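Local coordinates for protein glucosamine--fructose-6-phosphate aminotransferase [isomerizing] (Francisella tularensis subsp. tularensis, PDB 3TBF) that catalyses the glutamine-dependent conversion of fructose 6-phosphate to glucosamine 6-phosphate, the fragment here probably being the sugar-isomerising half, at residues F177-A182 / A194-E199; I181-L184 / T189-Q192. One frame throughout, in Å; residues are numbered along the deposited sequence.

Contact 1: F177-A182 / A194-E199; sequences FTLVIA and AKYTEE
Leu179 reaches from helix 165-184 to helix 190-201 and sets its two methyl groups against Tyr196 and Thr197. The side chain leaves the backbone pointing at the other helix. Leu179 CB is still 5.9 Å from Tyr196 CB, and Leu179 CG stands 4.7 Å from Tyr196 CB. From CG the chain forks. Leu179 CD2 meets Tyr196 CB at 3.9 Å, its closest approach, coming to the ring only at a slant. Leu179 CD1, anti to CA (chi2 173°), carries on outward and lies 4.0 Å from the same Tyr196 CB and as far from Thr197 N and Thr197 OG1. The two side chains cross at about a right angle: the tyrosine starts toward Leu179, then carries its ring away, where it packs edge-to-face with Tyr79. Ile38, from the short strand 37-38, touches both Leu179 and Thr197. The pair of helices follows the first SIS-type parallel sheet in the chain, and between these two segments one leucine makes the touch, against the base of a tyrosine, a threonine hydroxyl and one backbone N. Thr197 OG1 is hydrogen-bonded to Ile193 O within its own helix, so the hydroxyl can face a methyl without losing a polar partner, and the contact rests on dispersion and the exclusion of water.

Contact 2: I181-L184 / T189-Q192; sequences IAKL and TDQQ
Lys183, next to last in helix 165-184, extends its ammonium toward Asp190 in the first turn of helix 190-201. The second segment begins with Thr189, which sits at the N-cap. Its OG1 accepts from Gln192 N at 3.0 Å in a nearly straight bond (165°), taking one of the amide hydrogens that a helix start leaves without a backbone acceptor. Asp190 follows as the first helical residue. With CG beside its backbone N (chi1 -73°), its carboxylate can lean toward Lys183, and OD1 stands 3.7 Å from Lys183 NZ. That is a long salt bridge between solvent-exposed side chains, and the only side-chain touch between these segments. The lysine is extended until a last bend at chi4 (92°), and NZ is its sole atom in contact. A carboxylate at a helix start and an ammonium near a helix end would each also suit the local helix dipole. The two helices make a helical hairpin, turned by the short loop between Leu184 and Thr189, and the salt bridge spans its closed end. Three residues on from the N-cap, Gln192 completes a capping box by returning the bond from its side chain to the threonine backbone: its OE1 accepts from Thr189 N at 2.7 Å, the donor lying in the carbonyl plane.

Overall arrangement
Contact 1 and contact 2 are two levels of one pairing, helix 165-184 with helix 190-201, and their centres lie about 7 Å apart. Contact 2 sits next to the connecting loop, about 23 Å from the centre of the chain, where charged side chains meet in solvent. Contact 1 lies further into the pair, about 17 Å from that centre, and is largely buried and mainly apolar. The segments of the first helix share Ile181 and Ala182, and Ala182 packs on Leu188 of the loop, while Ile181 turns to Phe51. Beyond contact 1, Glu199 OE2 bonds to the backbone N atoms of Phe334 and Ser335, tying the second helix to the start of helix 335-355.

Contact 1: F177-A182 / A194-E199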
ATOM      1  N   PHE A 177      -3.062  22.081  -8.129  1.00 14.44           N
ATOM      2  CA  PHE A 177      -4.426  21.634  -7.872  1.00 15.40           C
ATOM      3  C   PHE A 177      -4.820  21.737  -6.379  1.00 15.57           C
ATOM      4  O   PHE A 177      -5.895  22.223  -6.049  1.00 15.28           O
ATOM      5  CB  PHE A 177      -4.584  20.181  -8.379  1.00 15.72           C
ATOM      6  CG  PHE A 177      -5.868  19.534  -7.981  1.00 18.15           C
ATOM      7  CD1 PHE A 177      -7.047  19.979  -8.500  1.00 21.40           C
ATOM      8  CD2 PHE A 177      -5.886  18.477  -7.105  1.00 20.69           C
ATOM      9  CE1 PHE A 177      -8.249  19.394  -8.146  1.00 24.29           C
ATOM     10  CE2 PHE A 177      -7.085  17.887  -6.745  1.00 23.37           C
ATOM     11  CZ  PHE A 177      -8.268  18.351  -7.284  1.00 24.05           C
ATOM     12  N   THR A 178      -3.953  21.303  -5.477  1.00 15.60           N
ATOM     13  CA  THR A 178      -4.246  21.457  -4.056  1.00 15.66           C
ATOM     14  C   THR A 178      -4.537  22.897  -3.739  1.00 15.99           C
ATOM     15  O   THR A 178      -5.517  23.163  -3.057  1.00 17.12           O
ATOM     16  CB  THR A 178      -3.103  20.978  -3.173  1.00 15.33           C
ATOM     17  OG1 THR A 178      -2.981  19.574  -3.320  1.00 16.46           O
ATOM     18  CG2 THR A 178      -3.355  21.247  -1.739  1.00 14.83           C
ATOM     19  N   LEU A 179      -3.718  23.832  -4.234  1.00 15.42           N
ATOM     20  CA  LEU A 179      -3.920  25.246  -3.870  1.00 15.59           C
ATOM     21  C   LEU A 179      -5.158  25.856  -4.561  1.00 16.29           C
ATOM     22  O   LEU A 179      -5.904  26.641  -3.961  1.00 18.57           O
ATOM     23  CB  LEU A 179      -2.670  26.071  -4.127  1.00 15.02           C
ATOM     24  CG  LEU A 179      -1.407  25.602  -3.387  1.00 14.53           C
ATOM     25  CD1 LEU A 179      -0.139  26.376  -3.843  1.00 13.68           C
ATOM     26  CD2 LEU A 179      -1.522  25.750  -1.908  1.00 13.94           C
ATOM     27  N   VAL A 180      -5.419  25.488  -5.790  1.00 15.56           N
ATOM     28  CA  VAL A 180      -6.653  25.893  -6.432  1.00 16.39           C
ATOM     29  C   VAL A 180      -7.903  25.474  -5.674  1.00 17.66           C
ATOM     30  O   VAL A 180      -8.791  26.247  -5.470  1.00 17.37           O
ATOM     31  CB  VAL A 180      -6.746  25.308  -7.851  1.00 17.33           C
ATOM     32  CG1 VAL A 180      -8.210  25.452  -8.414  1.00 16.07           C
ATOM     33  CG2 VAL A 180      -5.659  25.991  -8.798  1.00 13.84           C
ATOM     34  N   ILE A 181      -7.936  24.230  -5.217  1.00 19.17           N
ATOM     35  CA  ILE A 181      -9.055  23.708  -4.438  1.00 19.58           C
ATOM     36  C   ILE A 181      -9.109  24.387  -3.097  1.00 20.14           C
ATOM     37  O   ILE A 181     -10.172  24.749  -2.626  1.00 20.91           O
ATOM     38  CB  ILE A 181      -8.936  22.165  -4.233  1.00 19.74           C
ATOM     39  CG1 ILE A 181      -9.012  21.488  -5.577  1.00 23.01           C
ATOM     40  CG2 ILE A 181     -10.098  21.606  -3.370  1.00 19.34           C
ATOM     41  CD1 ILE A 181     -10.288  21.886  -6.404  1.00 26.54           C
ATOM     42  N   ALA A 182      -7.955  24.557  -2.487  1.00 20.49           N
ATOM     43  CA  ALA A 182      -7.891  25.165  -1.182  1.00 22.54           C
ATOM     44  C   ALA A 182      -8.521  26.532  -1.215  1.00 24.48           C
ATOM     45  O   ALA A 182      -9.246  26.908  -0.295  1.00 26.39           O
ATOM     46  CB  ALA A 182      -6.465  25.280  -0.690  1.00 20.29           C
ATOM     47  N   ALA A 194      -0.500  32.527  -1.166  1.00 21.10           N
ATOM     48  CA  ALA A 194       0.639  33.242  -1.736  1.00 20.31           C
ATOM     49  C   ALA A 194       1.983  32.682  -1.246  1.00 21.08           C
ATOM     50  O   ALA A 194       2.918  32.579  -2.003  1.00 21.38           O
ATOM     51  CB  ALA A 194       0.534  34.690  -1.427  1.00 20.40           C
ATOM     52  N   LYS A 195       2.065  32.303   0.021  1.00 22.56           N
ATOM     53  CA  LYS A 195       3.294  31.778   0.604  1.00 23.24           C
ATOM     54  C   LYS A 195       3.632  30.399   0.007  1.00 22.58           C
ATOM     55  O   LYS A 195       4.788  30.104  -0.342  1.00 22.35           O
ATOM     56  CB  LYS A 195       3.103  31.695   2.116  1.00 24.51           C
ATOM     57  CG  LYS A 195       4.068  30.842   2.870  1.00 27.71           C
ATOM     58  CD  LYS A 195       3.800  31.025   4.340  1.00 36.05           C
ATOM     59  CE  LYS A 195       3.846  29.718   5.125  1.00 41.09           C
ATOM     60  NZ  LYS A 195       5.222  29.110   5.031  1.00 46.33           N
ATOM     61  N   TYR A 196       2.616  29.560  -0.127  1.00 21.74           N
ATOM     62  CA  TYR A 196       2.825  28.248  -0.725  1.00 21.14           C
ATOM     63  C   TYR A 196       3.041  28.307  -2.247  1.00 20.62           C
ATOM     64  O   TYR A 196       3.807  27.516  -2.777  1.00 19.30           O
ATOM     65  CB  TYR A 196       1.679  27.324  -0.361  1.00 21.88           C
ATOM     66  CG  TYR A 196       1.496  27.207   1.123  1.00 21.98           C
ATOM     67  CD1 TYR A 196       2.577  26.909   1.947  1.00 25.49           C
ATOM     68  CD2 TYR A 196       0.270  27.418   1.712  1.00 21.48           C
ATOM     69  CE1 TYR A 196       2.431  26.804   3.293  1.00 25.07           C
ATOM     70  CE2 TYR A 196       0.123  27.335   3.089  1.00 21.12           C
ATOM     71  CZ  TYR A 196       1.208  27.018   3.856  1.00 23.36           C
ATOM     72  OH  TYR A 196       1.121  26.934   5.217  1.00 26.49           O
ATOM     73  N   THR A 197       2.424  29.275  -2.926  1.00 20.39           N
ATOM     74  CA  THR A 197       2.728  29.490  -4.317  1.00 21.17           C
ATOM     75  C   THR A 197       4.220  29.848  -4.487  1.00 21.57           C
ATOM     76  O   THR A 197       4.866  29.335  -5.404  1.00 21.25           O
ATOM     77  CB  THR A 197       1.858  30.581  -4.944  1.00 21.40           C
ATOM     78  OG1 THR A 197       0.482  30.273  -4.745  1.00 23.66           O
ATOM     79  CG2 THR A 197       2.067  30.638  -6.440  1.00 21.26           C
ATOM     80  N   GLU A 198       4.761  30.701  -3.616  1.00 22.30           N
ATOM     81  CA  GLU A 198       6.187  31.053  -3.676  1.00 23.25           C
ATOM     82  C   GLU A 198       7.057  29.856  -3.414  1.00 22.54           C
ATOM     83  O   GLU A 198       8.106  29.725  -3.996  1.00 22.42           O
ATOM     84  CB  GLU A 198       6.587  32.198  -2.709  1.00 24.32           C
ATOM     85  CG  GLU A 198       6.016  33.580  -3.141  1.00 30.98           C
ATOM     86  CD  GLU A 198       6.478  34.084  -4.588  1.00 39.13           C
ATOM     87  OE1 GLU A 198       7.704  34.368  -4.765  1.00 46.09           O
ATOM     88  OE2 GLU A 198       5.622  34.232  -5.528  1.00 37.39           O
ATOM     89  N   GLU A 199       6.628  28.975  -2.525  1.00 22.24           N
ATOM     90  CA  GLU A 199       7.370  27.777  -2.294  1.00 22.01           C
ATOM     91  C   GLU A 199       7.434  26.887  -3.560  1.00 20.73           C
ATOM     92  O   GLU A 199       8.457  26.279  -3.828  1.00 19.78           O
ATOM     93  CB  GLU A 199       6.763  27.027  -1.096  1.00 22.62           C
ATOM     94  CG  GLU A 199       7.266  25.617  -0.940  1.00 24.43           C
ATOM     95  CD  GLU A 199       6.780  24.905   0.364  1.00 29.81           C
ATOM     96  OE1 GLU A 199       5.930  25.447   1.145  1.00 25.79           O
ATOM     97  OE2 GLU A 199       7.267  23.766   0.565  1.00 31.64           O
TER

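Contact 2: I181-L184 / T189-Q192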
ATOM      1  N   ILE A 181      -7.936  24.230  -5.217  1.00 19.17           N
ATOM      2  CA  ILE A 181      -9.055  23.708  -4.438  1.00 19.58           C
ATOM      3  C   ILE A 181      -9.109  24.387  -3.097  1.00 20.14           C
ATOM      4  O   ILE A 181     -10.172  24.749  -2.626  1.00 20.91           O
ATOM      5  CB  ILE A 181      -8.936  22.165  -4.233  1.00 19.74           C
ATOM      6  CG1 ILE A 181      -9.012  21.488  -5.577  1.00 23.01           C
ATOM      7  CG2 ILE A 181     -10.098  21.606  -3.370  1.00 19.34           C
ATOM      8  CD1 ILE A 181     -10.288  21.886  -6.404  1.00 26.54           C
ATOM      9  N   ALA A 182      -7.955  24.557  -2.487  1.00 20.49           N
ATOM     10  CA  ALA A 182      -7.891  25.165  -1.182  1.00 22.54           C
ATOM     11  C   ALA A 182      -8.521  26.532  -1.215  1.00 24.48           C
ATOM     12  O   ALA A 182      -9.246  26.908  -0.295  1.00 26.39           O
ATOM     13  CB  ALA A 182      -6.465  25.280  -0.690  1.00 20.29           C
ATOM     14  N   LYS A 183      -8.218  27.289  -2.252  1.00 26.37           N
ATOM     15  CA  LYS A 183      -8.691  28.658  -2.353  1.00 27.82           C
ATOM     16  C   LYS A 183     -10.188  28.722  -2.599  1.00 29.10           C
ATOM     17  O   LYS A 183     -10.906  29.506  -2.004  1.00 30.67           O
ATOM     18  CB  LYS A 183      -7.992  29.324  -3.519  1.00 28.26           C
ATOM     19  CG  LYS A 183      -8.465  30.713  -3.855  1.00 28.83           C
ATOM     20  CD  LYS A 183      -7.384  31.343  -4.654  1.00 31.73           C
ATOM     21  CE  LYS A 183      -7.827  32.592  -5.402  1.00 34.85           C
ATOM     22  NZ  LYS A 183      -7.593  33.812  -4.597  1.00 34.02           N
ATOM     23  N   LEU A 184     -10.648  27.880  -3.496  1.00 29.59           N
ATOM     24  CA  LEU A 184     -12.059  27.836  -3.847  1.00 30.86           C
ATOM     25  C   LEU A 184     -12.944  27.431  -2.657  1.00 31.66           C
ATOM     26  O   LEU A 184     -14.107  27.808  -2.589  1.00 32.65           O
ATOM     27  CB  LEU A 184     -12.232  26.809  -4.949  1.00 30.63           C
ATOM     28  CG  LEU A 184     -13.102  27.175  -6.120  1.00 33.77           C
ATOM     29  CD1 LEU A 184     -12.929  28.649  -6.536  1.00 38.11           C
ATOM     30  CD2 LEU A 184     -12.740  26.257  -7.273  1.00 35.45           C
ATOM     31  N   THR A 189      -6.020  31.047   3.706  1.00 25.99           N
ATOM     32  CA  THR A 189      -6.111  32.510   3.487  1.00 26.18           C
ATOM     33  C   THR A 189      -5.327  32.909   2.239  1.00 26.05           C
ATOM     34  O   THR A 189      -4.442  32.196   1.819  1.00 25.15           O
ATOM     35  CB  THR A 189      -5.529  33.336   4.641  1.00 26.30           C
ATOM     36  OG1 THR A 189      -4.098  33.252   4.622  1.00 22.56           O
ATOM     37  CG2 THR A 189      -6.077  32.871   5.958  1.00 25.55           C
ATOM     38  N   ASP A 190      -5.642  34.057   1.664  1.00 27.53           N
ATOM     39  CA  ASP A 190      -5.017  34.454   0.415  1.00 27.99           C
ATOM     40  C   ASP A 190      -3.503  34.575   0.662  1.00 27.56           C
ATOM     41  O   ASP A 190      -2.688  34.305  -0.185  1.00 26.32           O
ATOM     42  CB  ASP A 190      -5.658  35.740  -0.126  1.00 29.24           C
ATOM     43  CG  ASP A 190      -7.093  35.518  -0.714  1.00 33.74           C
ATOM     44  OD1 ASP A 190      -7.525  34.364  -0.952  1.00 38.01           O
ATOM     45  OD2 ASP A 190      -7.806  36.522  -0.948  1.00 39.46           O
ATOM     46  N   GLN A 191      -3.136  34.899   1.881  1.00 28.14           N
ATOM     47  CA  GLN A 191      -1.739  35.046   2.238  1.00 28.63           C
ATOM     48  C   GLN A 191      -0.988  33.712   2.382  1.00 26.71           C
ATOM     49  O   GLN A 191       0.194  33.601   2.020  1.00 25.54           O
ATOM     50  CB  GLN A 191      -1.680  35.855   3.508  1.00 30.12           C
ATOM     51  CG  GLN A 191      -0.330  36.342   3.919  1.00 36.62           C
ATOM     52  CD  GLN A 191      -0.426  37.398   5.097  1.00 46.46           C
ATOM     53  OE1 GLN A 191       0.195  37.231   6.168  1.00 49.27           O
ATOM     54  NE2 GLN A 191      -1.226  38.471   4.881  1.00 49.49           N
ATOM     55  N   GLN A 192      -1.669  32.694   2.891  1.00 24.74           N
ATOM     56  CA  GLN A 192      -1.119  31.348   2.829  1.00 23.26           C
ATOM     57  C   GLN A 192      -0.979  30.841   1.375  1.00 21.94           C
ATOM     58  O   GLN A 192       0.052  30.294   0.991  1.00 20.37           O
ATOM     59  CB  GLN A 192      -2.001  30.390   3.603  1.00 23.18           C
ATOM     60  CG  GLN A 192      -2.016  30.626   5.058  1.00 23.47           C
ATOM     61  CD  GLN A 192      -3.081  29.802   5.730  1.00 23.77           C
ATOM     62  OE1 GLN A 192      -4.257  29.837   5.349  1.00 26.63           O
ATOM     63  NE2 GLN A 192      -2.675  29.038   6.694  1.00 17.19           N
TER